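EDD domain protein, DegV family (Ruminococcus gnavus, PDB 3JR7) is of unknown function but probably binds lipids such as fatty acids. Local coordinates at residues 81-85 against 86-90; 103-106 against 107-110; 137-140 against 141-145; 184-188 against 189-193. All coordinates share one frame; numbering follows the deposited sequence.

Contact 1 (81-85 against 86-90); sequences SCPSP and ERYME
Backbone N-H groups of Y88 and M89 close the first turn of helix 85-92 on the carbonyls of S84 and P85, the bond from Y88 N to S84 O lying in the carbonyl plane at 3.2 Å. S84 is the N-cap: its OG accepts from R87 N at 3.1 Å in a nearly straight bond (164°). With OG between its own backbone N and carbonyl carbon (chi1 71°), it reaches forward to that N-H. This is the classic serine N-cap, with P85 as the first helical residue, and it joins the end of strand 79-81 to the helix. A water hydrogen-bonded to S84 OG at 2.8 Å donates a second, weak bond to OE1 of E86, whose chain bends at chi2 so that OE1 comes 3.5 Å from S84 CB. R87 folds back along P83 and S84; its NH2 lies 3.5 Å from P83 CA, while NH1 donates to the carbonyl of A46. NE of R87 is buried without a polar partner. P83 and the Y88 ring pack obliquely, P83 CB being 3.7 Å from CE2, and the Y88 hydroxyl is hydrogen-bonded to S111 on the neighbouring helix 111-126.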
ATOM      1  N   SER A  81      13.672   0.122   5.856  1.00 24.84           N
ATOM      2  CA  SER A  81      14.095  -1.278   5.750  1.00 26.34           C
ATOM      3  C   SER A  81      12.889  -2.188   5.826  1.00 25.97           C
ATOM      4  O   SER A  81      11.985  -1.936   6.603  1.00 26.08           O
ATOM      5  CB  SER A  81      15.103  -1.660   6.869  1.00 26.22           C
ATOM      6  OG  SER A  81      14.636  -1.261   8.141  1.00 27.16           O
ATOM      7  N   CYS A  82      12.910  -3.273   5.059  1.00 25.82           N
ATOM      8  CA  CYS A  82      11.786  -4.220   5.077  1.00 26.01           C
ATOM      9  C   CYS A  82      11.835  -5.072   6.366  1.00 26.01           C
ATOM     10  O   CYS A  82      12.831  -5.080   7.074  1.00 27.12           O
ATOM     11  CB  CYS A  82      11.831  -5.076   3.815  1.00 25.18           C
ATOM     12  SG  CYS A  82      13.299  -6.186   3.765  1.00 29.15           S
ATOM     13  N   PRO A  83      10.745  -5.762   6.716  1.00 25.84           N
ATOM     14  CA  PRO A  83      10.817  -6.629   7.898  1.00 25.88           C
ATOM     15  C   PRO A  83      11.719  -7.806   7.616  1.00 25.85           C
ATOM     16  O   PRO A  83      11.924  -8.124   6.443  1.00 24.76           O
ATOM     17  CB  PRO A  83       9.379  -7.141   8.037  1.00 25.94           C
ATOM     18  CG  PRO A  83       8.561  -6.219   7.221  1.00 25.41           C
ATOM     19  CD  PRO A  83       9.424  -5.838   6.080  1.00 25.55           C
ATOM     20  N   SER A  84      12.252  -8.431   8.664  1.00 25.83           N
ATOM     21  CA  SER A  84      13.136  -9.558   8.509  1.00 25.77           C
ATOM     22  C   SER A  84      12.342 -10.843   8.300  1.00 25.61           C
ATOM     23  O   SER A  84      11.202 -10.956   8.722  1.00 25.19           O
ATOM     24  CB  SER A  84      13.986  -9.728   9.762  1.00 25.98           C
ATOM     25  OG  SER A  84      13.170 -10.193  10.800  1.00 23.92           O
ATOM     26  N   PRO A  85      12.986 -11.854   7.719  1.00 25.78           N
ATOM     27  CA  PRO A  85      12.283 -13.125   7.539  1.00 25.48           C
ATOM     28  C   PRO A  85      11.847 -13.708   8.873  1.00 25.84           C
ATOM     29  O   PRO A  85      10.812 -14.366   8.943  1.00 24.25           O
ATOM     30  CB  PRO A  85      13.323 -14.012   6.868  1.00 24.73           C
ATOM     31  CG  PRO A  85      14.192 -12.995   6.103  1.00 25.31           C
ATOM     32  CD  PRO A  85      14.254 -11.805   6.979  1.00 25.99           C
ATOM     33  N   GLU A  86      12.613 -13.435   9.928  1.00 26.68           N
ATOM     34  CA  GLU A  86      12.335 -14.026  11.218  1.00 27.59           C
ATOM     35  C   GLU A  86      11.086 -13.431  11.814  1.00 26.69           C
ATOM     36  O   GLU A  86      10.310 -14.146  12.427  1.00 25.72           O
ATOM     37  CB  GLU A  86      13.522 -13.835  12.167  1.00 29.17           C
ATOM     38  CG  GLU A  86      14.741 -14.683  11.727  1.00 33.30           C
ATOM     39  CD  GLU A  86      15.497 -14.117  10.487  1.00 37.80           C
ATOM     40  OE1 GLU A  86      15.428 -12.881  10.224  1.00 34.87           O
ATOM     41  OE2 GLU A  86      16.210 -14.928   9.817  1.00 41.75           O
ATOM     42  N   ARG A  87      10.890 -12.124  11.631  1.00 25.95           N
ATOM     43  CA  ARG A  87       9.665 -11.513  12.074  1.00 26.10           C
ATOM     44  C   ARG A  87       8.450 -12.078  11.335  1.00 24.14           C
ATOM     45  O   ARG A  87       7.389 -12.233  11.922  1.00 23.47           O
ATOM     46  CB  ARG A  87       9.676 -10.012  11.867  1.00 27.63           C
ATOM     47  CG  ARG A  87       9.059  -9.257  13.027  1.00 34.92           C
ATOM     48  CD  ARG A  87      10.166  -8.562  13.865  1.00 42.04           C
ATOM     49  NE  ARG A  87      11.152  -8.033  12.916  1.00 47.01           N
ATOM     50  CZ  ARG A  87      10.915  -7.063  12.012  1.00 46.14           C
ATOM     51  NH1 ARG A  87       9.711  -6.433  11.955  1.00 45.39           N
ATOM     52  NH2 ARG A  87      11.907  -6.729  11.171  1.00 42.03           N
ATOM     53  N   TYR A  88       8.579 -12.320  10.037  1.00 23.29           N
ATOM     54  CA  TYR A  88       7.451 -12.877   9.298  1.00 23.10           C
ATOM     55  C   TYR A  88       7.157 -14.284   9.800  1.00 23.33           C
ATOM     56  O   TYR A  88       5.998 -14.651  10.057  1.00 21.87           O
ATOM     57  CB  TYR A  88       7.734 -12.874   7.812  1.00 23.48           C
ATOM     58  CG  TYR A  88       7.382 -11.589   7.095  1.00 22.55           C
ATOM     59  CD1 TYR A  88       6.044 -11.213   6.928  1.00 23.12           C
ATOM     60  CD2 TYR A  88       8.374 -10.813   6.468  1.00 21.66           C
ATOM     61  CE1 TYR A  88       5.715 -10.095   6.260  1.00 21.52           C
ATOM     62  CE2 TYR A  88       8.032  -9.690   5.729  1.00 20.85           C
ATOM     63  CZ  TYR A  88       6.695  -9.343   5.658  1.00 22.06           C
ATOM     64  OH  TYR A  88       6.320  -8.249   4.947  1.00 23.22           O
HETATM   65  N   MSE A  89       8.228 -15.070   9.967  1.00 24.15           N
HETATM   66  CA  MSE A  89       8.055 -16.437  10.491  1.00 25.31           C
HETATM   67  C   MSE A  89       7.287 -16.464  11.796  1.00 25.30           C
HETATM   68  O   MSE A  89       6.357 -17.253  11.967  1.00 24.47           O
HETATM   69  CB  MSE A  89       9.399 -17.154  10.671  1.00 25.70           C
HETATM   70  CG  MSE A  89       9.210 -18.624  11.083  1.00 29.68           C
HETATM   71 SE   MSE A  89      10.856 -19.429  11.749  1.00 38.70          SE
HETATM   72  CE  MSE A  89      10.673 -18.797  13.601  1.00 37.13           C
ATOM     73  N   GLU A  90       7.668 -15.609  12.720  1.00 26.48           N
ATOM     74  CA  GLU A  90       7.003 -15.560  14.013  1.00 27.24           C
ATOM     75  C   GLU A  90       5.521 -15.183  13.879  1.00 26.18           C
ATOM     76  O   GLU A  90       4.681 -15.701  14.613  1.00 25.76           O
ATOM     77  CB  GLU A  90       7.734 -14.585  14.953  1.00 28.91           C
ATOM     78  CG  GLU A  90       9.152 -15.067  15.331  1.00 34.09           C
ATOM     79  CD  GLU A  90      10.070 -13.976  15.935  1.00 41.01           C
ATOM     80  OE1 GLU A  90       9.573 -12.866  16.252  1.00 44.38           O
ATOM     81  OE2 GLU A  90      11.298 -14.246  16.084  1.00 45.28           O
TER
HETATM   82  O   HOH W   1      15.189 -10.557  12.719  1.00 55.00           O

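Contact 2 (103-106 against 107-110); sequences TLSA and ELSG
S105 and E107 meet through a side-chain-to-backbone bond: S105 OG accepts from E107 N at 3.0 Å (147°), and the S105 carbonyl takes the N-H of L108 at 2.9 Å. The second bond closes a type I beta turn over residues 105-108, and the first makes an ST turn at its start. The L108 donor stands well above the S105 carbonyl plane, 59° out of it. S105 OG, anti to its own nitrogen (chi1 174°), is swung forward to the E107 amide, and it also bonds to the carbonyl of G215. Apolar contact backs the turn: L108 CD1 rests 3.8 Å from S105 CB, while L104 CD1 lies against S109, 3.7 Å from its CB and 3.6 Å from its OG. Between the two halves of the loop a water lies 2.7 Å from L104 O and 2.8 Å from S109 O, bridging them, though it has more acceptors in reach than protons. Farther out, D27 receives the N-H of L104 and N135 that of A106, which hold the first half of the loop against the ends of two strands. S109 OG accepts from S111 N at the start of helix 111-126 and is hydrogen-bonded to a polyether molecule, probably from the crystallisation liquor. Because this hydroxyl faces both a helix N terminus and the occupied pocket, it is consistent with a polar site for a ligand's oxygen atoms, as would suit a lipid head group.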
ATOM      1  N   THR A 103       2.089  -7.861   0.943  1.00 18.04           N
ATOM      2  CA  THR A 103       3.280  -7.041   0.981  1.00 18.93           C
ATOM      3  C   THR A 103       3.296  -5.990  -0.087  1.00 19.36           C
ATOM      4  O   THR A 103       2.594  -6.079  -1.099  1.00 21.30           O
ATOM      5  CB  THR A 103       4.606  -7.866   0.822  1.00 18.74           C
ATOM      6  OG1 THR A 103       4.772  -8.308  -0.530  1.00 20.57           O
ATOM      7  CG2 THR A 103       4.647  -9.062   1.793  1.00 18.70           C
ATOM      8  N   LEU A 104       4.114  -4.977   0.161  1.00 19.62           N
ATOM      9  CA  LEU A 104       4.602  -4.065  -0.867  1.00 19.20           C
ATOM     10  C   LEU A 104       5.026  -4.804  -2.137  1.00 19.45           C
ATOM     11  O   LEU A 104       5.534  -5.920  -2.075  1.00 19.85           O
ATOM     12  CB  LEU A 104       5.836  -3.321  -0.326  1.00 18.44           C
ATOM     13  CG  LEU A 104       5.635  -2.094   0.554  1.00 18.67           C
ATOM     14  CD1 LEU A 104       6.866  -1.934   1.482  1.00 18.31           C
ATOM     15  CD2 LEU A 104       5.377  -0.870  -0.297  1.00 17.76           C
ATOM     16  N   SER A 105       4.875  -4.140  -3.272  1.00 19.59           N
ATOM     17  CA  SER A 105       5.449  -4.589  -4.521  1.00 20.05           C
ATOM     18  C   SER A 105       6.859  -5.113  -4.378  1.00 20.93           C
ATOM     19  O   SER A 105       7.787  -4.432  -3.822  1.00 19.80           O
ATOM     20  CB  SER A 105       5.490  -3.453  -5.545  1.00 20.03           C
ATOM     21  OG  SER A 105       6.181  -3.897  -6.721  1.00 20.55           O
ATOM     22  N   ALA A 106       7.062  -6.307  -4.935  1.00 21.51           N
ATOM     23  CA  ALA A 106       8.397  -6.918  -4.929  1.00 22.36           C
ATOM     24  C   ALA A 106       9.378  -6.061  -5.700  1.00 23.38           C
ATOM     25  O   ALA A 106      10.574  -6.163  -5.493  1.00 25.62           O
ATOM     26  CB  ALA A 106       8.362  -8.348  -5.488  1.00 22.61           C
ATOM     27  N   GLU A 107       8.920  -5.201  -6.584  1.00 24.55           N
ATOM     28  CA  GLU A 107       9.860  -4.355  -7.316  1.00 25.73           C
ATOM     29  C   GLU A 107      10.242  -3.081  -6.582  1.00 25.70           C
ATOM     30  O   GLU A 107      11.097  -2.321  -7.077  1.00 25.86           O
ATOM     31  CB  GLU A 107       9.255  -3.933  -8.629  1.00 27.82           C
ATOM     32  CG  GLU A 107       8.868  -5.038  -9.482  1.00 32.23           C
ATOM     33  CD  GLU A 107      10.055  -5.673 -10.099  1.00 39.28           C
ATOM     34  OE1 GLU A 107      10.948  -4.944 -10.609  1.00 42.19           O
ATOM     35  OE2 GLU A 107      10.092  -6.901 -10.036  1.00 45.95           O
ATOM     36  N   LEU A 108       9.594  -2.803  -5.450  1.00 24.05           N
ATOM     37  CA  LEU A 108       9.899  -1.589  -4.680  1.00 23.28           C
ATOM     38  C   LEU A 108      10.553  -1.858  -3.324  1.00 23.05           C
ATOM     39  O   LEU A 108      11.007  -0.939  -2.668  1.00 22.96           O
ATOM     40  CB  LEU A 108       8.613  -0.789  -4.486  1.00 22.66           C
ATOM     41  CG  LEU A 108       7.859  -0.370  -5.760  1.00 22.29           C
ATOM     42  CD1 LEU A 108       6.483   0.235  -5.421  1.00 21.88           C
ATOM     43  CD2 LEU A 108       8.714   0.590  -6.606  1.00 23.06           C
ATOM     44  N   SER A 109      10.594  -3.116  -2.885  1.00 21.95           N
ATOM     45  CA  SER A 109      10.939  -3.427  -1.493  1.00 21.47           C
ATOM     46  C   SER A 109      11.324  -4.906  -1.391  1.00 21.92           C
ATOM     47  O   SER A 109      10.784  -5.719  -2.102  1.00 22.13           O
ATOM     48  CB  SER A 109       9.719  -3.199  -0.595  1.00 20.89           C
ATOM     49  OG  SER A 109       9.937  -3.631   0.743  1.00 20.96           O
ATOM     50  N   GLY A 110      12.193  -5.237  -0.455  1.00 21.68           N
ATOM     51  CA  GLY A 110      12.488  -6.635  -0.136  1.00 21.20           C
ATOM     52  C   GLY A 110      11.456  -7.304   0.785  1.00 21.19           C
ATOM     53  O   GLY A 110      11.647  -8.473   1.204  1.00 21.25           O
TER
HETATM   54  O   HOH W   2       8.142  -6.123  -1.306  1.00 17.67           O

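Contact 3 (137-140 against 141-145); sequences RSAS and VGETL
The E143 side chain lies against the S140 backbone in the first turn of helix 141-155, turned back beside the loop. Its CG lies anti to the carbonyl carbon (chi1 -64°), which lets the extended chain run past S140 O, 3.3 Å from E143 CB, until OE2 reaches a point 3.5 Å from A139 CA. The other carboxylate oxygen, OE1, lies close to a carboxylate oxygen of D27, a proximity that may favour a proton on one of the two. S138 comes from a different direction: its OG sits 3.4 Å from G142 CA, where the glycine has no side chain to obstruct it, and is hydrogen-bonded to T176. S140 OG is hydrogen-bonded to the E31 carboxylate (OE1), and the backbone carbonyl of E31 also bonds T144 OG1. Backbone bonds complete the turn, from G142 N to A139 O and from E143 N to S140 O, both 2.9 Å, with a weak one from T144 N to S140 O. S140 is in the N-cap position, yet its side chain makes no capping bond. A139 borders the polyether-filled pocket, making this a buried strand-to-helix turn bordering the ligand site, with V141 packed on strands 248-253 and 294-297.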
ATOM      1  N   ARG A 137       2.056  -5.863  -5.901  1.00 18.62           N
ATOM      2  CA  ARG A 137       2.430  -5.025  -7.040  1.00 19.19           C
ATOM      3  C   ARG A 137       1.995  -3.558  -6.852  1.00 19.63           C
ATOM      4  O   ARG A 137       1.676  -2.858  -7.817  1.00 20.14           O
ATOM      5  CB  ARG A 137       1.906  -5.641  -8.337  1.00 21.31           C
ATOM      6  CG  ARG A 137       2.599  -7.051  -8.635  1.00 24.04           C
ATOM      7  CD  ARG A 137       1.717  -8.023  -9.439  1.00 30.75           C
ATOM      8  NE  ARG A 137       2.357  -9.341  -9.508  1.00 34.77           N
ATOM      9  CZ  ARG A 137       2.165 -10.397  -8.670  1.00 38.46           C
ATOM     10  NH1 ARG A 137       1.270 -10.415  -7.654  1.00 33.28           N
ATOM     11  NH2 ARG A 137       2.883 -11.526  -8.885  1.00 42.75           N
ATOM     12  N   SER A 138       1.976  -3.118  -5.595  1.00 18.98           N
ATOM     13  CA  SER A 138       1.407  -1.867  -5.194  1.00 18.98           C
ATOM     14  C   SER A 138       2.030  -1.438  -3.858  1.00 19.37           C
ATOM     15  O   SER A 138       3.123  -1.887  -3.516  1.00 18.96           O
ATOM     16  CB  SER A 138      -0.145  -1.978  -5.137  1.00 20.29           C
ATOM     17  OG  SER A 138      -0.815  -0.714  -4.825  1.00 19.98           O
ATOM     18  N   ALA A 139       1.329  -0.568  -3.123  1.00 19.43           N
ATOM     19  CA  ALA A 139       1.791  -0.011  -1.863  1.00 18.37           C
ATOM     20  C   ALA A 139       0.559   0.545  -1.180  1.00 18.22           C
ATOM     21  O   ALA A 139      -0.502   0.704  -1.800  1.00 18.28           O
ATOM     22  CB  ALA A 139       2.794   1.127  -2.105  1.00 17.69           C
ATOM     23  N   SER A 140       0.695   0.857   0.098  1.00 19.04           N
ATOM     24  CA  SER A 140      -0.265   1.687   0.825  1.00 19.09           C
ATOM     25  C   SER A 140      -1.631   1.022   0.736  1.00 19.05           C
ATOM     26  O   SER A 140      -1.745  -0.183   0.996  1.00 20.00           O
ATOM     27  CB  SER A 140      -0.236   3.131   0.269  1.00 19.83           C
ATOM     28  OG  SER A 140      -1.249   3.986   0.843  1.00 20.59           O
ATOM     29  N   VAL A 141      -2.637   1.757   0.308  1.00 18.53           N
ATOM     30  CA  VAL A 141      -4.010   1.273   0.250  1.00 19.21           C
ATOM     31  C   VAL A 141      -4.252   0.177  -0.803  1.00 19.77           C
ATOM     32  O   VAL A 141      -5.267  -0.542  -0.745  1.00 19.94           O
ATOM     33  CB  VAL A 141      -5.089   2.412   0.113  1.00 19.46           C
ATOM     34  CG1 VAL A 141      -5.287   3.140   1.464  1.00 18.46           C
ATOM     35  CG2 VAL A 141      -4.762   3.356  -1.035  1.00 19.73           C
ATOM     36  N   GLY A 142      -3.323   0.014  -1.737  1.00 19.74           N
ATOM     37  CA  GLY A 142      -3.342  -1.197  -2.599  1.00 20.66           C
ATOM     38  C   GLY A 142      -3.282  -2.461  -1.716  1.00 19.91           C
ATOM     39  O   GLY A 142      -4.031  -3.409  -1.913  1.00 19.00           O
ATOM     40  N   GLU A 143      -2.405  -2.448  -0.709  1.00 20.61           N
ATOM     41  CA  GLU A 143      -2.291  -3.592   0.231  1.00 18.74           C
ATOM     42  C   GLU A 143      -3.561  -3.735   1.071  1.00 19.11           C
ATOM     43  O   GLU A 143      -4.064  -4.850   1.318  1.00 19.06           O
ATOM     44  CB  GLU A 143      -1.085  -3.398   1.130  1.00 18.50           C
ATOM     45  CG  GLU A 143       0.255  -3.393   0.370  1.00 20.59           C
ATOM     46  CD  GLU A 143       1.438  -3.071   1.265  1.00 20.44           C
ATOM     47  OE1 GLU A 143       1.632  -3.766   2.272  1.00 21.56           O
ATOM     48  OE2 GLU A 143       2.167  -2.107   0.955  1.00 20.72           O
ATOM     49  N   THR A 144      -4.079  -2.593   1.522  1.00 19.50           N
ATOM     50  CA  THR A 144      -5.269  -2.532   2.334  1.00 19.80           C
ATOM     51  C   THR A 144      -6.404  -3.218   1.599  1.00 19.86           C
ATOM     52  O   THR A 144      -7.097  -4.098   2.151  1.00 19.77           O
ATOM     53  CB  THR A 144      -5.684  -1.067   2.601  1.00 19.62           C
ATOM     54  OG1 THR A 144      -4.563  -0.321   3.104  1.00 19.17           O
ATOM     55  CG2 THR A 144      -6.834  -1.012   3.553  1.00 20.90           C
ATOM     56  N   LEU A 145      -6.573  -2.838   0.345  1.00 19.19           N
ATOM     57  CA  LEU A 145      -7.679  -3.380  -0.448  1.00 19.76           C
ATOM     58  C   LEU A 145      -7.542  -4.896  -0.683  1.00 20.13           C
ATOM     59  O   LEU A 145      -8.527  -5.624  -0.631  1.00 21.03           O
ATOM     60  CB  LEU A 145      -7.824  -2.645  -1.779  1.00 19.36           C
ATOM     61  CG  LEU A 145      -8.530  -1.299  -1.731  1.00 20.01           C
ATOM     62  CD1 LEU A 145      -8.384  -0.583  -3.080  1.00 20.53           C
ATOM     63  CD2 LEU A 145      -9.979  -1.440  -1.319  1.00 19.28           C
TER

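Contact 4 (184-188 against 189-193); sequences DTLRK and NGRLT
The guanidinium of R187 is a flat lid over L192, whose CB stands 3.9 Å above the plane and over its centre. The arginine chain, bent at chi2 and chi3, curls round to bring the group there; NH1 then donates to the carbonyl of I195, farther along the loop. The two side chains cross at about a right angle, and R187 CB touches L192 CD1 at 3.9 Å. The second flat group, the guanidinium of R191, takes hold of its own loop: NH1 donates to N189 O at 2.8 Å, a bond tilted from the guanidinium plane by 24°, while NE bonds to the carbonyl of L108. The amide of N189 is gripped at both ends, OD1 by K79 and ND2 by Y288 and A78. L192 CG packs on L186 CB at 3.7 Å, and L186 CD2 meets R191 CB at the same distance. The backbone is a Schellman motif. R191 N reaches L186 O at 2.9 Å and G190 N reaches R187 O at 3.1 Å, with G190 at positive phi (82°) as the C-prime residue that turns the chain out of the helix. A water joins R187 O to L192 N, donating to the first and accepting from the second, and so extends the closure by one residue. The short helix 184-188 and its C-terminal turn pack on helix 283-289, where T185, L186 and R191 touch Y288, and on strand 217-224, where L186 and L192 meet I217.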
ATOM      1  N   ASP A 184      11.081  13.411  -4.251  1.00 29.82           N
ATOM      2  CA  ASP A 184      12.504  13.221  -4.025  1.00 30.80           C
ATOM      3  C   ASP A 184      12.863  11.960  -3.217  1.00 29.08           C
ATOM      4  O   ASP A 184      13.922  11.374  -3.458  1.00 28.21           O
ATOM      5  CB  ASP A 184      13.125  14.430  -3.328  1.00 32.10           C
ATOM      6  CG  ASP A 184      13.147  15.690  -4.208  1.00 37.25           C
ATOM      7  OD1 ASP A 184      12.759  15.681  -5.417  1.00 42.47           O
ATOM      8  OD2 ASP A 184      13.536  16.722  -3.643  1.00 43.89           O
ATOM      9  N   THR A 185      12.044  11.581  -2.244  1.00 27.49           N
ATOM     10  CA  THR A 185      12.368  10.397  -1.427  1.00 26.31           C
ATOM     11  C   THR A 185      12.305   9.127  -2.301  1.00 26.39           C
ATOM     12  O   THR A 185      13.227   8.299  -2.269  1.00 26.57           O
ATOM     13  CB  THR A 185      11.473  10.289  -0.191  1.00 26.34           C
ATOM     14  OG1 THR A 185      11.434  11.575   0.457  1.00 26.79           O
ATOM     15  CG2 THR A 185      12.018   9.219   0.809  1.00 23.19           C
ATOM     16  N   LEU A 186      11.278   9.023  -3.135  1.00 25.23           N
ATOM     17  CA  LEU A 186      11.195   7.929  -4.118  1.00 25.54           C
ATOM     18  C   LEU A 186      12.375   7.956  -5.095  1.00 27.44           C
ATOM     19  O   LEU A 186      12.983   6.909  -5.408  1.00 26.48           O
ATOM     20  CB  LEU A 186       9.858   7.953  -4.879  1.00 24.63           C
ATOM     21  CG  LEU A 186       8.608   7.409  -4.124  1.00 21.95           C
ATOM     22  CD1 LEU A 186       7.290   7.901  -4.786  1.00 17.65           C
ATOM     23  CD2 LEU A 186       8.633   5.834  -3.912  1.00 21.74           C
ATOM     24  N   ARG A 187      12.722   9.148  -5.570  1.00 28.33           N
ATOM     25  CA  ARG A 187      13.784   9.258  -6.569  1.00 30.78           C
ATOM     26  C   ARG A 187      15.118   8.872  -5.959  1.00 30.73           C
ATOM     27  O   ARG A 187      15.815   8.003  -6.473  1.00 31.29           O
ATOM     28  CB  ARG A 187      13.824  10.682  -7.137  1.00 31.53           C
ATOM     29  CG  ARG A 187      15.087  11.011  -7.959  1.00 37.22           C
ATOM     30  CD  ARG A 187      15.101  10.337  -9.310  1.00 43.02           C
ATOM     31  NE  ARG A 187      13.988  10.799 -10.147  1.00 48.00           N
ATOM     32  CZ  ARG A 187      13.619  10.265 -11.314  1.00 48.94           C
ATOM     33  NH1 ARG A 187      14.258   9.222 -11.839  1.00 48.41           N
ATOM     34  NH2 ARG A 187      12.579  10.787 -11.958  1.00 50.66           N
ATOM     35  N   LYS A 188      15.428   9.475  -4.823  1.00 31.21           N
ATOM     36  CA  LYS A 188      16.722   9.311  -4.187  1.00 32.44           C
ATOM     37  C   LYS A 188      16.912   7.890  -3.639  1.00 32.36           C
ATOM     38  O   LYS A 188      18.041   7.377  -3.604  1.00 32.14           O
ATOM     39  CB  LYS A 188      16.933  10.390  -3.094  1.00 33.36           C
ATOM     40  CG  LYS A 188      17.161  11.865  -3.666  1.00 36.84           C
ATOM     41  CD  LYS A 188      15.992  12.399  -4.597  1.00 41.49           C
ATOM     42  CE  LYS A 188      16.274  13.696  -5.409  1.00 43.26           C
ATOM     43  NZ  LYS A 188      15.133  14.053  -6.360  1.00 44.95           N
ATOM     44  N   ASN A 189      15.840   7.226  -3.231  1.00 31.70           N
ATOM     45  CA  ASN A 189      15.969   5.821  -2.773  1.00 31.83           C
ATOM     46  C   ASN A 189      15.834   4.780  -3.897  1.00 31.37           C
ATOM     47  O   ASN A 189      15.737   3.580  -3.629  1.00 30.59           O
ATOM     48  CB  ASN A 189      15.003   5.531  -1.606  1.00 32.17           C
ATOM     49  CG  ASN A 189      15.377   6.270  -0.348  1.00 35.15           C
ATOM     50  OD1 ASN A 189      16.182   7.178  -0.382  1.00 40.40           O
ATOM     51  ND2 ASN A 189      14.784   5.911   0.756  1.00 39.78           N
ATOM     52  N   GLY A 190      15.846   5.223  -5.153  1.00 30.94           N
ATOM     53  CA  GLY A 190      16.002   4.309  -6.298  1.00 31.27           C
ATOM     54  C   GLY A 190      14.706   3.619  -6.719  1.00 31.01           C
ATOM     55  O   GLY A 190      14.733   2.568  -7.374  1.00 30.63           O
ATOM     56  N   ARG A 191      13.569   4.207  -6.355  1.00 29.97           N
ATOM     57  CA  ARG A 191      12.242   3.657  -6.700  1.00 29.41           C
ATOM     58  C   ARG A 191      11.609   4.228  -7.973  1.00 29.42           C
ATOM     59  O   ARG A 191      10.505   3.868  -8.322  1.00 28.15           O
ATOM     60  CB  ARG A 191      11.288   3.861  -5.518  1.00 29.20           C
ATOM     61  CG  ARG A 191      11.344   2.744  -4.496  1.00 29.60           C
ATOM     62  CD  ARG A 191      12.660   2.572  -3.791  1.00 29.63           C
ATOM     63  NE  ARG A 191      12.618   1.426  -2.904  1.00 28.64           N
ATOM     64  CZ  ARG A 191      13.524   1.147  -1.977  1.00 31.16           C
ATOM     65  NH1 ARG A 191      14.553   1.971  -1.735  1.00 31.51           N
ATOM     66  NH2 ARG A 191      13.389   0.048  -1.258  1.00 29.84           N
ATOM     67  N   LEU A 192      12.308   5.115  -8.667  1.00 30.67           N
ATOM     68  CA  LEU A 192      11.749   5.780  -9.847  1.00 32.46           C
ATOM     69  C   LEU A 192      12.642   5.524 -11.063  1.00 34.86           C
ATOM     70  O   LEU A 192      12.695   6.316 -11.999  1.00 32.36           O
ATOM     71  CB  LEU A 192      11.608   7.289  -9.598  1.00 32.24           C
ATOM     72  CG  LEU A 192      10.637   7.780  -8.540  1.00 30.60           C
ATOM     73  CD1 LEU A 192      10.469   9.307  -8.678  1.00 28.31           C
ATOM     74  CD2 LEU A 192       9.270   7.069  -8.740  1.00 30.11           C
ATOM     75  N   THR A 193      13.356   4.408 -11.049  1.00 38.40           N
ATOM     76  CA  THR A 193      14.390   4.243 -12.056  1.00 41.47           C
ATOM     77  C   THR A 193      13.777   4.067 -13.454  1.00 43.46           C
ATOM     78  O   THR A 193      12.674   3.571 -13.630  1.00 42.64           O
ATOM     79  CB  THR A 193      15.375   3.129 -11.719  1.00 41.73           C
ATOM     80  OG1 THR A 193      14.685   1.895 -11.601  1.00 44.46           O
ATOM     81  CG2 THR A 193      16.095   3.440 -10.415  1.00 43.58           C
TER
HETATM   82  O   HOH W   3      14.833   6.503  -8.599  1.00 27.48           O

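From the N terminus the four contacts follow in series, none nesting in or crossing another. Contact 1 closes the turn from strand 79-81 into helix 85-92, contact 2 the loop from strand 98-103 to helix 111-126, and contact 3 the turn from strand 130-135 into helix 141-155; contact 4 ends helix 184-188. Contact 2 touches all the others: C82 of contact 1 packs on S109 and G110, S105 N probably bonds to S138 O of contact 3, and L108 ties it to R191 of contact 4. Contacts 1 to 3 follow strands of one mixed sheet, whereas contact 4 packs on strand 217-224 of the other. Each contact supplies residues to the polyether pocket.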